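Local coordinates for protein endo-1,4-b-d-mannanase (PDB 1QNR) that hydrolyses internal beta-1,4-mannosidic bonds of mannans as a fungal endo-mannanase of glycoside hydrolase family 5, at residues G302-N314 / S320-W332. Sequence-based numbering, arbitrary orientation.
Sequences GDMFWQWGDTFAN and SDPYTVWYNSSNW. With NAG (2-acetamido-2-deoxy-beta-D-glucopyranose), chain I.
At the C-terminal end of the last strand of the family 5 TIM barrel, a short parallel bridge pairs 308-309 with 325-326, and a non-proline cis peptide between Trp306 and Gln307 precedes it. Val325 N donates to Gln307 O (2.9 Å); Gly309 N then donates to Val325 O and Tyr327 N to Gly309 O. At the cis-peptide end, the indole of Trp306, its CG anti to the backbone N (chi1 -178°), turns its NE1 edge to Asp321. NE1 meets the syn side of Asp321 OD2 at 2.9 Å, with the oxygen close to the ring plane, while Tyr323 CB touches the same rim at CD1. Asp321 OD1 takes Tyr323 N from above the carboxylate plane, closing an Asx turn, and receives a weak bond from Gln307 NE2 (3.2 Å). Replacing this aspartate by alanine would probably leave the indole N-H without its acceptor and the turn less firmly fixed. Within the bridge, on the Trp326 side, Thr324 CG2 sits over the centre of one Trp326 ring face and 3.5 Å from Gly309 CA, where any side chain would clash. Trp308 and Tyr327 run side by side, rim to rim, CZ2 to CD1 at 3.6 Å, with Trp332 beside them; Trp308 NE1 is held by Asp310 OD2, which also bonds His44. Asn328, next to Tyr327, carries an N-linked glycan. One carboxylate thus ties Trp306, beside the cis peptide, to the turn of residues 321-324, and an aromatic cluster of Trp308, Tyr327 and Trp332 closes the other end.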
loop_
_atom_site.group_PDB
_atom_site.type_symbol
_atom_site.label_atom_id
_atom_site.label_comp_id
_atom_site.label_asym_id
_atom_site.label_seq_id
_atom_site.Cartn_x
_atom_site.Cartn_y
_atom_site.Cartn_z
ATOM N N GLY A 302 9.850 4.206 7.956
ATOM C CA GLY A 302 8.592 4.974 8.333
ATOM C C GLY A 302 7.496 3.928 8.633
ATOM O O GLY A 302 7.695 2.732 8.508
ATOM N N ASP A 303 6.314 4.475 9.046
ATOM C CA ASP A 303 5.148 3.620 9.371
ATOM C C ASP A 303 3.828 4.307 9.005
ATOM O O ASP A 303 3.768 5.547 8.913
ATOM C CB ASP A 303 5.092 3.222 10.876
ATOM C CG ASP A 303 4.705 4.440 11.755
ATOM O OD1 ASP A 303 3.502 4.698 11.960
ATOM O OD2 ASP A 303 5.645 5.089 12.273
ATOM N N MET A 304 2.813 3.465 8.653
ATOM C CA MET A 304 1.489 3.975 8.175
ATOM C C MET A 304 0.409 3.144 8.807
ATOM O O MET A 304 0.186 1.953 8.468
ATOM C CB MET A 304 1.412 3.841 6.620
ATOM C CG MET A 304 2.633 4.534 5.973
ATOM S SD MET A 304 2.847 4.317 4.190
ATOM C CE MET A 304 1.476 5.277 3.646
ATOM N N PHE A 305 -0.375 3.725 9.731
ATOM C CA PHE A 305 -1.465 2.978 10.358
ATOM C C PHE A 305 -2.605 2.708 9.370
ATOM O O PHE A 305 -2.835 3.475 8.406
ATOM C CB PHE A 305 -2.003 3.695 11.620
ATOM C CG PHE A 305 -2.624 5.075 11.402
ATOM C CD1 PHE A 305 -1.850 6.220 11.322
ATOM C CD2 PHE A 305 -4.002 5.184 11.179
ATOM C CE1 PHE A 305 -2.451 7.477 11.196
ATOM C CE2 PHE A 305 -4.588 6.474 11.011
ATOM C CZ PHE A 305 -3.806 7.600 10.972
ATOM N N TRP A 306 -3.338 1.589 9.625
ATOM C CA TRP A 306 -4.609 1.325 8.933
ATOM C C TRP A 306 -5.731 1.674 9.888
ATOM O O TRP A 306 -5.827 0.991 10.975
ATOM C CB TRP A 306 -4.686 -0.181 8.486
ATOM C CG TRP A 306 -5.985 -0.431 7.741
ATOM C CD1 TRP A 306 -7.219 -0.698 8.282
ATOM C CD2 TRP A 306 -6.176 -0.455 6.307
ATOM N NE1 TRP A 306 -8.160 -0.850 7.284
ATOM C CE2 TRP A 306 -7.539 -0.724 6.038
ATOM C CE3 TRP A 306 -5.292 -0.288 5.220
ATOM C CZ2 TRP A 306 -8.072 -0.784 4.769
ATOM C CZ3 TRP A 306 -5.813 -0.429 3.910
ATOM C CH2 TRP A 306 -7.189 -0.656 3.670
ATOM N N GLN A 307 -6.553 2.738 9.725
ATOM C CA GLN A 307 -6.583 3.574 8.520
ATOM C C GLN A 307 -7.205 4.932 8.892
ATOM O O GLN A 307 -7.841 5.094 9.957
ATOM C CB GLN A 307 -7.475 2.949 7.426
ATOM C CG GLN A 307 -8.982 2.764 7.833
ATOM C CD GLN A 307 -9.874 2.370 6.645
ATOM O OE1 GLN A 307 -9.704 2.725 5.487
ATOM N NE2 GLN A 307 -10.967 1.594 6.952
ATOM N N TRP A 308 -7.016 5.943 7.995
ATOM C CA TRP A 308 -7.667 7.239 8.199
ATOM C C TRP A 308 -9.185 7.184 8.078
ATOM O O TRP A 308 -9.692 6.507 7.170
ATOM C CB TRP A 308 -7.116 8.198 7.068
ATOM C CG TRP A 308 -7.383 9.683 7.298
ATOM C CD1 TRP A 308 -8.397 10.428 6.813
ATOM C CD2 TRP A 308 -6.621 10.502 8.209
ATOM N NE1 TRP A 308 -8.272 11.753 7.295
ATOM C CE2 TRP A 308 -7.204 11.790 8.208
ATOM C CE3 TRP A 308 -5.453 10.258 8.983
ATOM C CZ2 TRP A 308 -6.689 12.881 8.953
ATOM C CZ3 TRP A 308 -4.944 11.345 9.731
ATOM C CH2 TRP A 308 -5.584 12.639 9.714
ATOM N N GLY A 309 -9.879 7.905 8.973
ATOM C CA GLY A 309 -11.342 8.142 8.815
ATOM C C GLY A 309 -11.580 9.664 8.836
ATOM O O GLY A 309 -10.845 10.363 9.538
ATOM N N ASP A 310 -12.523 10.085 7.988
ATOM C CA ASP A 310 -12.794 11.548 7.990
ATOM C C ASP A 310 -14.258 11.786 7.624
ATOM O O ASP A 310 -15.041 10.838 7.361
ATOM C CB ASP A 310 -11.852 12.246 6.961
ATOM C CG ASP A 310 -11.397 13.618 7.462
ATOM O OD1 ASP A 310 -12.199 14.381 8.095
ATOM O OD2 ASP A 310 -10.208 13.970 7.178
ATOM N N THR A 311 -14.697 13.045 7.685
ATOM C CA THR A 311 -16.067 13.417 7.367
ATOM C C THR A 311 -16.088 14.641 6.474
ATOM O O THR A 311 -15.023 15.348 6.350
ATOM C CB THR A 311 -16.889 13.711 8.662
ATOM O OG1 THR A 311 -16.405 14.912 9.301
ATOM C CG2 THR A 311 -16.844 12.537 9.632
ATOM N N PHE A 312 -17.178 14.877 5.747
ATOM C CA PHE A 312 -17.190 15.836 4.633
ATOM C C PHE A 312 -18.133 17.016 4.897
ATOM O O PHE A 312 -18.950 17.017 5.826
ATOM C CB PHE A 312 -17.614 15.056 3.374
ATOM C CG PHE A 312 -16.784 13.807 3.134
ATOM C CD1 PHE A 312 -15.357 13.865 3.165
ATOM C CD2 PHE A 312 -17.397 12.599 2.867
ATOM C CE1 PHE A 312 -14.617 12.683 2.978
ATOM C CE2 PHE A 312 -16.618 11.456 2.637
ATOM C CZ PHE A 312 -15.221 11.472 2.742
ATOM N N ALA A 313 -18.019 18.073 4.050
ATOM C CA ALA A 313 -18.834 19.280 4.251
ATOM C C ALA A 313 -20.332 19.024 4.339
ATOM O O ALA A 313 -21.045 19.833 5.015
ATOM C CB ALA A 313 -18.548 20.310 3.133
ATOM N N ASN A 314 -20.866 18.021 3.623
ATOM C CA ASN A 314 -22.310 17.753 3.661
ATOM C C ASN A 314 -22.740 16.881 4.843
ATOM O O ASN A 314 -23.936 16.509 4.912
ATOM C CB ASN A 314 -22.709 17.124 2.331
ATOM C CG ASN A 314 -22.211 15.700 2.173
ATOM O OD1 ASN A 314 -21.292 15.226 2.862
ATOM N ND2 ASN A 314 -22.777 14.891 1.259
ATOM N N SER A 320 -15.305 3.157 6.356
ATOM C CA SER A 320 -14.634 2.857 7.620
ATOM C C SER A 320 -14.739 1.392 8.008
ATOM O O SER A 320 -15.545 0.666 7.373
ATOM C CB SER A 320 -15.209 3.748 8.759
ATOM O OG SER A 320 -16.582 3.351 9.051
ATOM N N ASP A 321 -13.941 0.980 8.966
ATOM C CA ASP A 321 -13.974 -0.399 9.505
ATOM C C ASP A 321 -13.573 -0.330 10.973
ATOM O O ASP A 321 -13.367 0.783 11.556
ATOM C CB ASP A 321 -13.068 -1.301 8.633
ATOM C CG ASP A 321 -11.570 -1.058 8.766
ATOM O OD1 ASP A 321 -11.115 -0.234 9.587
ATOM O OD2 ASP A 321 -10.876 -1.763 7.922
ATOM N N PRO A 322 -13.436 -1.421 11.727
ATOM C CA PRO A 322 -13.133 -1.376 13.174
ATOM C C PRO A 322 -11.744 -0.850 13.501
ATOM O O PRO A 322 -11.426 -0.676 14.684
ATOM C CB PRO A 322 -13.328 -2.861 13.603
ATOM C CG PRO A 322 -14.367 -3.368 12.594
ATOM C CD PRO A 322 -13.887 -2.792 11.262
ATOM N N TYR A 323 -10.858 -0.644 12.494
ATOM C CA TYR A 323 -9.519 -0.112 12.712
ATOM C C TYR A 323 -9.448 1.355 12.342
ATOM O O TYR A 323 -8.342 1.986 12.426
ATOM C CB TYR A 323 -8.620 -0.912 11.703
ATOM C CG TYR A 323 -8.485 -2.410 12.014
ATOM C CD1 TYR A 323 -7.841 -2.840 13.165
ATOM C CD2 TYR A 323 -8.957 -3.310 11.081
ATOM C CE1 TYR A 323 -7.655 -4.235 13.426
ATOM C CE2 TYR A 323 -8.749 -4.704 11.311
ATOM C CZ TYR A 323 -8.141 -5.099 12.491
ATOM O OH TYR A 323 -7.952 -6.470 12.693
ATOM N N THR A 324 -10.529 1.997 11.942
ATOM C CA THR A 324 -10.469 3.431 11.595
ATOM C C THR A 324 -10.116 4.310 12.784
ATOM O O THR A 324 -10.633 4.178 13.926
ATOM C CB THR A 324 -11.854 3.828 11.021
ATOM O OG1 THR A 324 -12.053 3.195 9.764
ATOM C CG2 THR A 324 -11.967 5.354 10.871
ATOM N N VAL A 325 -9.151 5.245 12.549
ATOM C CA VAL A 325 -8.767 6.297 13.511
ATOM C C VAL A 325 -9.353 7.569 12.925
ATOM O O VAL A 325 -8.921 8.068 11.871
ATOM C CB VAL A 325 -7.240 6.384 13.694
ATOM C CG1 VAL A 325 -6.903 7.576 14.625
ATOM C CG2 VAL A 325 -6.631 5.066 14.193
ATOM N N TRP A 326 -10.425 8.112 13.519
ATOM C CA TRP A 326 -11.147 9.270 12.975
ATOM C C TRP A 326 -10.393 10.576 13.228
ATOM O O TRP A 326 -9.921 10.818 14.388
ATOM C CB TRP A 326 -12.543 9.376 13.626
ATOM C CG TRP A 326 -13.486 8.228 13.251
ATOM C CD1 TRP A 326 -13.767 7.096 14.041
ATOM C CD2 TRP A 326 -14.218 8.114 12.016
ATOM N NE1 TRP A 326 -14.610 6.302 13.294
ATOM C CE2 TRP A 326 -14.882 6.883 12.081
ATOM C CE3 TRP A 326 -14.325 8.869 10.852
ATOM C CZ2 TRP A 326 -15.708 6.448 11.038
ATOM C CZ3 TRP A 326 -15.125 8.425 9.782
ATOM C CH2 TRP A 326 -15.833 7.191 9.911
ATOM N N TYR A 327 -10.276 11.435 12.207
ATOM C CA TYR A 327 -9.540 12.719 12.425
ATOM C C TYR A 327 -10.174 13.508 13.588
ATOM O O TYR A 327 -11.407 13.593 13.788
ATOM C CB TYR A 327 -9.730 13.575 11.154
ATOM C CG TYR A 327 -9.101 14.968 11.254
ATOM C CD1 TYR A 327 -7.745 15.159 11.540
ATOM C CD2 TYR A 327 -9.966 16.076 11.115
ATOM C CE1 TYR A 327 -7.255 16.440 11.659
ATOM C CE2 TYR A 327 -9.441 17.351 11.291
ATOM C CZ TYR A 327 -8.102 17.504 11.517
ATOM O OH TYR A 327 -7.604 18.790 11.633
ATOM N N ASN A 328 -9.288 14.084 14.426
ATOM C CA ASN A 328 -9.654 14.963 15.547
ATOM C C ASN A 328 -10.207 14.217 16.756
ATOM O O ASN A 328 -10.547 14.874 17.781
ATOM C CB ASN A 328 -10.690 16.056 15.137
ATOM C CG ASN A 328 -10.023 17.376 15.144
ATOM O OD1 ASN A 328 -8.846 17.649 15.283
ATOM N ND2 ASN A 328 -10.887 18.438 14.952
ATOM N N SER A 329 -10.288 12.905 16.783
ATOM C CA SER A 329 -10.726 12.106 17.924
ATOM C C SER A 329 -9.622 11.949 18.946
ATOM O O SER A 329 -8.441 12.292 18.747
ATOM C CB SER A 329 -11.195 10.752 17.402
ATOM O OG SER A 329 -10.073 9.915 16.954
ATOM N N SER A 330 -9.990 11.335 20.115
ATOM C CA SER A 330 -8.984 11.022 21.108
ATOM C C SER A 330 -7.956 10.008 20.578
ATOM O O SER A 330 -6.764 10.082 20.945
ATOM C CB SER A 330 -9.624 10.458 22.394
ATOM O OG SER A 330 -10.454 9.385 22.224
ATOM N N ASN A 331 -8.327 9.038 19.731
ATOM C CA ASN A 331 -7.358 8.127 19.155
ATOM C C ASN A 331 -6.488 8.878 18.131
ATOM O O ASN A 331 -5.305 8.485 18.012
ATOM C CB ASN A 331 -8.076 6.952 18.472
ATOM C CG ASN A 331 -8.688 5.903 19.421
ATOM O OD1 ASN A 331 -9.575 5.094 18.985
ATOM N ND2 ASN A 331 -8.194 5.917 20.636
ATOM N N TRP A 332 -6.966 9.890 17.429
ATOM C CA TRP A 332 -6.071 10.733 16.591
ATOM C C TRP A 332 -5.046 11.389 17.487
ATOM O O TRP A 332 -3.875 11.511 17.106
ATOM C CB TRP A 332 -6.936 11.703 15.765
ATOM C CG TRP A 332 -6.184 12.807 15.081
ATOM C CD1 TRP A 332 -5.687 12.825 13.805
ATOM C CD2 TRP A 332 -5.802 14.100 15.626
ATOM N NE1 TRP A 332 -5.004 14.005 13.526
ATOM C CE2 TRP A 332 -5.109 14.803 14.638
ATOM C CE3 TRP A 332 -6.081 14.715 16.872
ATOM C CZ2 TRP A 332 -4.555 16.089 14.817
ATOM C CZ3 TRP A 332 -5.580 16.004 17.043
ATOM C CH2 TRP A 332 -4.865 16.664 16.055
HETATM C C1 NAG I . -10.688 20.036 14.787
HETATM C C2 NAG I . -11.755 20.797 14.025
HETATM C C3 NAG I . -11.471 22.269 14.112
HETATM C C4 NAG I . -11.239 22.604 15.597
HETATM C C5 NAG I . -10.231 21.740 16.348
HETATM C C6 NAG I . -10.306 21.974 17.852
HETATM C C7 NAG I . -12.869 19.662 12.165
HETATM C C8 NAG I . -12.760 19.149 10.752
HETATM N N2 NAG I . -11.762 20.299 12.606
HETATM O O3 NAG I . -12.720 22.844 13.624
HETATM O O4 NAG I . -10.735 23.974 15.697
HETATM O O5 NAG I . -10.602 20.350 16.211
HETATM O O6 NAG I . -9.157 21.414 18.431
HETATM O O7 NAG I . -13.826 19.499 12.778
HETATM O O HOH W 1 -11.886 4.851 7.603
#